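Local structure of unsaturated glucuronyl hydrolase (Streptococcus agalactiae, 2ZZR) at residues D285-W290 with Q300-S305; L358-Y363 with G370-N375. The protein hydrolyses unsaturated disaccharides derived from chondroitin, hyaluronan and heparin, releasing the unsaturated uronic acid. All blocks are in the same frame, centred on the assembly; numbering follows the deposited sequence.

Contact 1: residues D285-W290 with Q300-S305. With SO4 (sulfate ion), chain C; SO4 (sulfate ion), chain D.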
ATOM      1  N   ASP A 285      -5.361 -17.559 -12.121  1.00 22.18           N
ATOM      2  CA  ASP A 285      -4.476 -17.752 -10.967  1.00 21.63           C
ATOM      3  C   ASP A 285      -4.682 -16.708  -9.855  1.00 21.02           C
ATOM      4  O   ASP A 285      -3.919 -16.664  -8.893  1.00 21.16           O
ATOM      5  CB  ASP A 285      -2.996 -17.861 -11.394  1.00 21.66           C
ATOM      6  CG  ASP A 285      -2.380 -16.524 -11.813  1.00 22.11           C
ATOM      7  OD1 ASP A 285      -3.064 -15.479 -11.784  1.00 22.32           O
ATOM      8  OD2 ASP A 285      -1.180 -16.527 -12.171  1.00 21.71           O
ATOM      9  N   LYS A 286      -5.714 -15.879 -10.008  1.00 20.76           N
ATOM     10  CA  LYS A 286      -6.123 -14.874  -9.007  1.00 20.06           C
ATOM     11  C   LYS A 286      -5.076 -13.786  -8.726  1.00 19.57           C
ATOM     12  O   LYS A 286      -5.090 -13.157  -7.662  1.00 19.13           O
ATOM     13  CB  LYS A 286      -6.587 -15.541  -7.695  1.00 20.59           C
ATOM     14  CG  LYS A 286      -7.504 -16.762  -7.863  1.00 21.18           C
ATOM     15  CD  LYS A 286      -8.767 -16.459  -8.664  1.00 23.31           C
ATOM     16  CE  LYS A 286      -9.748 -17.637  -8.624  1.00 23.37           C
ATOM     17  NZ  LYS A 286      -9.220 -18.866  -9.302  1.00 26.13           N
ATOM     18  N   VAL A 287      -4.178 -13.559  -9.686  1.00 18.72           N
ATOM     19  CA  VAL A 287      -3.178 -12.500  -9.566  1.00 18.14           C
ATOM     20  C   VAL A 287      -3.430 -11.446 -10.639  1.00 17.99           C
ATOM     21  O   VAL A 287      -3.331 -11.722 -11.832  1.00 17.58           O
ATOM     22  CB  VAL A 287      -1.720 -13.048  -9.619  1.00 18.36           C
ATOM     23  CG1 VAL A 287      -0.712 -11.908  -9.686  1.00 18.04           C
ATOM     24  CG2 VAL A 287      -1.443 -13.928  -8.406  1.00 18.74           C
ATOM     25  N   SER A 288      -3.759 -10.239 -10.190  1.00 17.59           N
ATOM     26  CA  SER A 288      -4.154  -9.143 -11.068  1.00 17.62           C
ATOM     27  C   SER A 288      -3.159  -8.890 -12.195  1.00 17.99           C
ATOM     28  O   SER A 288      -1.952  -8.826 -11.964  1.00 17.86           O
ATOM     29  CB  SER A 288      -4.300  -7.860 -10.253  1.00 17.66           C
ATOM     30  OG  SER A 288      -3.077  -7.538  -9.614  1.00 16.21           O
ATOM     31  N   TYR A 289      -3.685  -8.752 -13.410  1.00 18.38           N
ATOM     32  CA  TYR A 289      -2.928  -8.145 -14.500  1.00 18.96           C
ATOM     33  C   TYR A 289      -2.721  -6.682 -14.122  1.00 18.73           C
ATOM     34  O   TYR A 289      -3.426  -6.159 -13.253  1.00 18.90           O
ATOM     35  CB  TYR A 289      -3.674  -8.296 -15.835  1.00 19.22           C
ATOM     36  CG  TYR A 289      -3.462  -9.649 -16.480  1.00 20.44           C
ATOM     37  CD1 TYR A 289      -2.549  -9.808 -17.530  1.00 21.26           C
ATOM     38  CD2 TYR A 289      -4.154 -10.776 -16.035  1.00 20.93           C
ATOM     39  CE1 TYR A 289      -2.341 -11.054 -18.120  1.00 20.96           C
ATOM     40  CE2 TYR A 289      -3.944 -12.029 -16.616  1.00 21.36           C
ATOM     41  CZ  TYR A 289      -3.044 -12.154 -17.669  1.00 21.04           C
ATOM     42  OH  TYR A 289      -2.832 -13.388 -18.251  1.00 21.57           O
ATOM     43  N   TRP A 290      -1.749  -6.024 -14.744  1.00 18.71           N
ATOM     44  CA  TRP A 290      -1.385  -4.664 -14.343  1.00 18.52           C
ATOM     45  C   TRP A 290      -2.545  -3.683 -14.519  1.00 18.45           C
ATOM     46  O   TRP A 290      -2.660  -2.682 -13.803  1.00 18.28           O
ATOM     47  CB  TRP A 290      -0.132  -4.203 -15.089  1.00 18.86           C
ATOM     48  CG  TRP A 290      -0.358  -3.886 -16.533  1.00 19.02           C
ATOM     49  CD1 TRP A 290      -0.301  -4.755 -17.588  1.00 19.56           C
ATOM     50  CD2 TRP A 290      -0.669  -2.603 -17.081  1.00 18.86           C
ATOM     51  NE1 TRP A 290      -0.562  -4.086 -18.765  1.00 19.38           N
ATOM     52  CE2 TRP A 290      -0.788  -2.765 -18.481  1.00 19.48           C
ATOM     53  CE3 TRP A 290      -0.853  -1.329 -16.529  1.00 18.81           C
ATOM     54  CZ2 TRP A 290      -1.092  -1.702 -19.329  1.00 19.35           C
ATOM     55  CZ3 TRP A 290      -1.159  -0.273 -17.371  1.00 19.38           C
ATOM     56  CH2 TRP A 290      -1.268  -0.466 -18.759  1.00 19.46           C
ATOM     57  N   GLN A 300      -0.356  -9.595 -21.552  1.00 25.42           N
ATOM     58  CA  GLN A 300       0.066  -8.420 -20.791  1.00 24.67           C
ATOM     59  C   GLN A 300       0.728  -8.849 -19.483  1.00 23.74           C
ATOM     60  O   GLN A 300       0.450  -9.939 -18.982  1.00 23.64           O
ATOM     61  CB  GLN A 300      -1.132  -7.511 -20.511  1.00 24.84           C
ATOM     62  CG  GLN A 300      -1.715  -6.848 -21.752  1.00 25.57           C
ATOM     63  CD  GLN A 300      -0.912  -5.648 -22.230  1.00 26.12           C
ATOM     64  OE1 GLN A 300      -0.107  -5.078 -21.490  1.00 25.97           O
ATOM     65  NE2 GLN A 300      -1.142  -5.251 -23.481  1.00 26.86           N
ATOM     66  N   PRO A 301       1.621  -8.004 -18.930  1.00 22.91           N
ATOM     67  CA  PRO A 301       2.268  -8.406 -17.684  1.00 21.98           C
ATOM     68  C   PRO A 301       1.325  -8.302 -16.483  1.00 21.15           C
ATOM     69  O   PRO A 301       0.345  -7.552 -16.518  1.00 21.06           O
ATOM     70  CB  PRO A 301       3.421  -7.409 -17.550  1.00 22.33           C
ATOM     71  CG  PRO A 301       2.962  -6.198 -18.274  1.00 22.35           C
ATOM     72  CD  PRO A 301       2.096  -6.687 -19.402  1.00 22.81           C
ATOM     73  N   ARG A 302       1.618  -9.066 -15.438  1.00 20.09           N
ATOM     74  CA  ARG A 302       0.866  -8.952 -14.192  1.00 18.77           C
ATOM     75  C   ARG A 302       1.381  -7.760 -13.413  1.00 18.13           C
ATOM     76  O   ARG A 302       2.456  -7.229 -13.711  1.00 17.93           O
ATOM     77  CB  ARG A 302       1.033 -10.215 -13.338  1.00 18.74           C
ATOM     78  CG  ARG A 302       0.760 -11.532 -14.054  1.00 18.89           C
ATOM     79  CD  ARG A 302      -0.589 -11.529 -14.762  1.00 19.92           C
ATOM     80  NE  ARG A 302      -0.876 -12.819 -15.379  1.00 21.91           N
ATOM     81  CZ  ARG A 302      -1.554 -13.807 -14.795  1.00 22.89           C
ATOM     82  NH1 ARG A 302      -2.035 -13.667 -13.562  1.00 22.66           N
ATOM     83  NH2 ARG A 302      -1.756 -14.941 -15.452  1.00 22.61           N
ATOM     84  N   ASP A 303       0.599  -7.312 -12.432  1.00 17.02           N
ATOM     85  CA  ASP A 303       1.141  -6.464 -11.388  1.00 16.17           C
ATOM     86  C   ASP A 303       0.890  -7.142 -10.050  1.00 16.13           C
ATOM     87  O   ASP A 303      -0.157  -6.942  -9.429  1.00 15.93           O
ATOM     88  CB  ASP A 303       0.557  -5.053 -11.389  1.00 15.89           C
ATOM     89  CG  ASP A 303       1.149  -4.185 -10.279  1.00 15.06           C
ATOM     90  OD1 ASP A 303       0.491  -3.214  -9.865  1.00 14.03           O
ATOM     91  OD2 ASP A 303       2.266  -4.500  -9.801  1.00 15.17           O
ATOM     92  N   THR A 304       1.868  -7.934  -9.619  1.00 15.59           N
ATOM     93  CA  THR A 304       1.774  -8.671  -8.360  1.00 15.43           C
ATOM     94  C   THR A 304       1.677  -7.733  -7.159  1.00 14.94           C
ATOM     95  O   THR A 304       1.098  -8.106  -6.136  1.00 14.57           O
ATOM     96  CB  THR A 304       2.969  -9.613  -8.166  1.00 15.55           C
ATOM     97  OG1 THR A 304       4.186  -8.880  -8.339  1.00 15.40           O
ATOM     98  CG2 THR A 304       2.921 -10.758  -9.168  1.00 16.09           C
ATOM     99  N   SER A 305       2.229  -6.521  -7.274  1.00 14.36           N
ATOM    100  CA  SER A 305       2.193  -5.579  -6.144  1.00 14.11           C
ATOM    101  C   SER A 305       0.761  -5.168  -5.803  1.00 14.24           C
ATOM    102  O   SER A 305       0.450  -4.923  -4.643  1.00 13.87           O
ATOM    103  CB  SER A 305       3.081  -4.347  -6.374  1.00 14.27           C
ATOM    104  OG  SER A 305       2.522  -3.439  -7.315  1.00 13.65           O
TER
HETATM  105  S   SO4 C 402      -1.036 -14.594 -20.892  1.00 35.98           S
HETATM  106  O1  SO4 C 402      -2.057 -15.589 -20.587  1.00 35.27           O
HETATM  107  O2  SO4 C 402      -1.535 -13.257 -20.594  1.00 36.11           O
HETATM  108  O3  SO4 C 402       0.164 -14.844 -20.105  1.00 35.92           O
HETATM  109  O4  SO4 C 402      -0.705 -14.662 -22.313  1.00 36.86           O
HETATM  110  S   SO4 D 403     -11.492 -19.008 -12.382  1.00 50.86           S
HETATM  111  O1  SO4 D 403     -12.934 -19.033 -12.143  1.00 51.07           O
HETATM  112  O2  SO4 D 403     -10.863 -17.968 -11.574  1.00 51.37           O
HETATM  113  O3  SO4 D 403     -10.913 -20.302 -12.024  1.00 51.29           O
HETATM  114  O4  SO4 D 403     -11.241 -18.718 -13.791  1.00 51.37           O
HETATM  115  O   HOH W   1      -4.016 -16.856 -14.572  1.00 23.80           O
HETATM  116  O   HOH W   2      -1.220  -1.954 -11.522  1.00 14.51           O
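R302 lies across the ring of Y289 in the loop between helices 265-280 and 304-318 of this family 88 alpha barrel. A single beta bridge between their backbones, flanked by bonds from W290 N to P301 O and from D303 N to S288 O, brings the two side chains together. The guanidinium lies nearly flat on the phenol, the planes 21° apart, and R302 CD sits over the ring centroid at 3.6 Å, a CH-pi contact. Bends at chi1 and chi2 (-51° and -52°) fold the chain back over the ring, although its first bond points away from 285-290. Arginine suits the place, since its flat face can stack while its edge donates: R302 NH1 meets D285 OD1 at 2.7 Å in a salt bridge and makes a weak bond to V287 O. D285 OD1 also accepts from V287 N, an Asx turn, from the opposite face of the carboxylate; D285 OD2 is held by Y346. The Y289 hydroxyl donates to a sulfate ion, probably from the crystallisation liquor. The indole offers carbon to P301, W290 CD1 lying 3.6 Å from P301 CD, and an N-H to Q300: W290 NE1 donates to Q300 OE1 at 2.9 Å.

Contact 2: residues L358-Y363 with G370-N375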
ATOM      1  N   LEU A 358       9.487 -10.630  -4.764  1.00 17.00           N
ATOM      2  CA  LEU A 358       8.319 -10.920  -5.578  1.00 17.45           C
ATOM      3  C   LEU A 358       8.546 -10.400  -6.998  1.00 17.79           C
ATOM      4  O   LEU A 358       8.963  -9.259  -7.186  1.00 17.80           O
ATOM      5  CB  LEU A 358       7.085 -10.246  -4.952  1.00 17.44           C
ATOM      6  CG  LEU A 358       5.686 -10.472  -5.540  1.00 17.52           C
ATOM      7  CD1 LEU A 358       5.183 -11.892  -5.311  1.00 17.76           C
ATOM      8  CD2 LEU A 358       4.697  -9.463  -4.952  1.00 17.25           C
ATOM      9  N   LEU A 359       8.270 -11.247  -7.984  1.00 18.34           N
ATOM     10  CA  LEU A 359       8.469 -10.898  -9.388  1.00 18.80           C
ATOM     11  C   LEU A 359       7.175 -10.416 -10.041  1.00 18.59           C
ATOM     12  O   LEU A 359       6.103 -10.505  -9.448  1.00 18.43           O
ATOM     13  CB  LEU A 359       9.028 -12.101 -10.155  1.00 19.31           C
ATOM     14  CG  LEU A 359      10.360 -12.708  -9.690  1.00 20.69           C
ATOM     15  CD1 LEU A 359      10.611 -14.056 -10.367  1.00 23.14           C
ATOM     16  CD2 LEU A 359      11.520 -11.762  -9.932  1.00 22.28           C
ATOM     17  N   HIS A 360       7.300  -9.897 -11.261  1.00 18.42           N
ATOM     18  CA  HIS A 360       6.168  -9.577 -12.134  1.00 18.37           C
ATOM     19  C   HIS A 360       5.227  -8.486 -11.612  1.00 17.87           C
ATOM     20  O   HIS A 360       4.011  -8.671 -11.552  1.00 16.96           O
ATOM     21  CB  HIS A 360       5.406 -10.851 -12.547  1.00 18.69           C
ATOM     22  CG  HIS A 360       6.298 -11.947 -13.044  1.00 20.58           C
ATOM     23  ND1 HIS A 360       7.001 -11.854 -14.227  1.00 22.21           N
ATOM     24  CD2 HIS A 360       6.610 -13.154 -12.513  1.00 21.89           C
ATOM     25  CE1 HIS A 360       7.705 -12.959 -14.406  1.00 22.82           C
ATOM     26  NE2 HIS A 360       7.487 -13.764 -13.379  1.00 23.25           N
ATOM     27  N   GLY A 361       5.817  -7.355 -11.235  1.00 17.58           N
ATOM     28  CA  GLY A 361       5.060  -6.137 -10.952  1.00 17.39           C
ATOM     29  C   GLY A 361       5.143  -5.192 -12.139  1.00 17.66           C
ATOM     30  O   GLY A 361       5.916  -5.428 -13.075  1.00 17.77           O
ATOM     31  N   VAL A 362       4.323  -4.144 -12.112  1.00 17.35           N
ATOM     32  CA  VAL A 362       4.415  -3.046 -13.074  1.00 17.48           C
ATOM     33  C   VAL A 362       4.335  -1.731 -12.314  1.00 17.90           C
ATOM     34  O   VAL A 362       3.346  -1.450 -11.634  1.00 17.96           O
ATOM     35  CB  VAL A 362       3.322  -3.108 -14.175  1.00 17.37           C
ATOM     36  CG1 VAL A 362       3.364  -1.852 -15.060  1.00 16.87           C
ATOM     37  CG2 VAL A 362       3.501  -4.349 -15.040  1.00 17.04           C
ATOM     38  N   TYR A 363       5.401  -0.944 -12.419  1.00 18.14           N
ATOM     39  CA  TYR A 363       5.485   0.348 -11.755  1.00 18.33           C
ATOM     40  C   TYR A 363       4.685   1.406 -12.525  1.00 19.04           C
ATOM     41  O   TYR A 363       3.659   1.883 -12.040  1.00 18.29           O
ATOM     42  CB  TYR A 363       6.956   0.732 -11.570  1.00 18.04           C
ATOM     43  CG  TYR A 363       7.257   2.058 -10.896  1.00 17.79           C
ATOM     44  CD1 TYR A 363       6.279   2.777 -10.199  1.00 17.82           C
ATOM     45  CD2 TYR A 363       8.549   2.579 -10.930  1.00 16.93           C
ATOM     46  CE1 TYR A 363       6.584   3.986  -9.574  1.00 17.56           C
ATOM     47  CE2 TYR A 363       8.859   3.776 -10.313  1.00 16.96           C
ATOM     48  CZ  TYR A 363       7.881   4.474  -9.638  1.00 17.72           C
ATOM     49  OH  TYR A 363       8.199   5.663  -9.022  1.00 18.59           O
ATOM     50  N   GLY A 370       9.824   0.052 -14.568  1.00 22.71           N
ATOM     51  CA  GLY A 370       9.585  -1.222 -13.883  1.00 22.05           C
ATOM     52  C   GLY A 370       8.444  -2.043 -14.453  1.00 21.71           C
ATOM     53  O   GLY A 370       7.562  -2.489 -13.712  1.00 21.40           O
ATOM     54  N   VAL A 371       8.460  -2.242 -15.771  1.00 21.21           N
ATOM     55  CA  VAL A 371       7.436  -3.034 -16.446  1.00 21.25           C
ATOM     56  C   VAL A 371       7.846  -4.506 -16.466  1.00 21.44           C
ATOM     57  O   VAL A 371       8.846  -4.872 -17.095  1.00 21.48           O
ATOM     58  CB  VAL A 371       7.161  -2.526 -17.887  1.00 21.12           C
ATOM     59  CG1 VAL A 371       6.095  -3.391 -18.572  1.00 21.32           C
ATOM     60  CG2 VAL A 371       6.732  -1.067 -17.867  1.00 20.49           C
ATOM     61  N   ASP A 372       7.060  -5.338 -15.777  1.00 21.34           N
ATOM     62  CA  ASP A 372       7.384  -6.751 -15.536  1.00 21.54           C
ATOM     63  C   ASP A 372       8.713  -6.867 -14.791  1.00 21.02           C
ATOM     64  O   ASP A 372       9.669  -7.524 -15.239  1.00 21.30           O
ATOM     65  CB  ASP A 372       7.362  -7.580 -16.831  1.00 22.09           C
ATOM     66  CG  ASP A 372       7.335  -9.075 -16.568  1.00 24.07           C
ATOM     67  OD1 ASP A 372       6.897  -9.492 -15.472  1.00 26.37           O
ATOM     68  OD2 ASP A 372       7.760  -9.842 -17.460  1.00 25.68           O
ATOM     69  N   GLU A 373       8.751  -6.193 -13.647  1.00 19.94           N
ATOM     70  CA  GLU A 373       9.911  -6.136 -12.777  1.00 19.05           C
ATOM     71  C   GLU A 373       9.432  -6.275 -11.338  1.00 18.66           C
ATOM     72  O   GLU A 373       8.276  -5.984 -11.036  1.00 18.52           O
ATOM     73  CB  GLU A 373      10.613  -4.787 -12.929  1.00 19.07           C
ATOM     74  CG  GLU A 373      11.193  -4.515 -14.318  1.00 19.24           C
ATOM     75  CD  GLU A 373      12.516  -5.226 -14.566  1.00 21.06           C
ATOM     76  OE1 GLU A 373      13.027  -5.124 -15.704  1.00 21.52           O
ATOM     77  OE2 GLU A 373      13.052  -5.869 -13.633  1.00 19.35           O
ATOM     78  N   GLY A 374      10.321  -6.708 -10.451  1.00 17.95           N
ATOM     79  CA  GLY A 374      10.053  -6.606  -9.027  1.00 17.18           C
ATOM     80  C   GLY A 374      10.012  -5.142  -8.624  1.00 16.71           C
ATOM     81  O   GLY A 374      10.629  -4.283  -9.272  1.00 16.73           O
ATOM     82  N   ASN A 375       9.267  -4.841  -7.570  1.00 15.85           N
ATOM     83  CA  ASN A 375       9.298  -3.500  -6.997  1.00 15.32           C
ATOM     84  C   ASN A 375       9.236  -3.569  -5.476  1.00 15.16           C
ATOM     85  O   ASN A 375       8.798  -4.580  -4.906  1.00 14.91           O
ATOM     86  CB  ASN A 375       8.243  -2.561  -7.615  1.00 15.30           C
ATOM     87  CG  ASN A 375       6.821  -3.105  -7.519  1.00 15.52           C
ATOM     88  OD1 ASN A 375       6.120  -3.252  -8.527  1.00 16.55           O
ATOM     89  ND2 ASN A 375       6.383  -3.383  -6.307  1.00 14.51           N
TER
HETATM   90  O   HOH W   3       7.902  -6.977  -6.256  1.00 16.21           O
HETATM   91  O   HOH W   4       9.701  -9.707 -12.809  1.00 21.64           O
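G361 and V362 pair antiparallel with E373 and V371, across a G1 beta bulge in which the register slips by one residue and D372 and E373 both face G361. G361 N donates to E373 O at 2.8 Å and E373 N returns a bond to G361 O at 3.0 Å; past the bulge, Y363 N meets G370 O at 3.0 Å. G370 O also takes a CA-H...O contact from V362 CA. Glycine suits 361, where a CB would press on E373 O, and it suits 370, where phi is positive and a CB would crowd Y363 CB. V362 and V371 point to the same face of the pairing, where their compact branched side chains meet only loosely; V362 also packs on W290 and P301. E373 is turned to the other face, and its carboxylate is held by T55, N57 and N58. The ring of Y363 leads away from 370-375 to meet W377 edge-to-face, its hydroxyl bonded to W68. Across the bulge H360 and D372 run side by side. With CG of D372 anti to the backbone N (chi1 -165°), the carboxylate swings back toward 358-363 and comes nearly coplanar with the imidazole. Histidine and aspartate match as donor and acceptor here: H360 ND1 donates a hydrogen bond to the syn lone pair of D372 OD1, 2.7 Å away, at an N-H...O angle of 163°.

Contacts 1 and 2 follow one another along the chain and lie on the same side of its centre, their centres about 10 Å apart. They join where helix 304-318 begins: T304 OG1 is 2.7 Å from L359 O and T304 N is 3.0 Å from H360 O, both probable hydrogen bonds, while R302 O packs on V362 CG2. D303, the N-cap of that helix, ties both to the probable substrate site. Its OD2 accepts from V362 N, and its OD1 forms a salt bridge with R246, a likely substrate-binding residue that also donates to the carbonyls of V362 and Y363. The two contacts thus converge on R246 and probably help to position it.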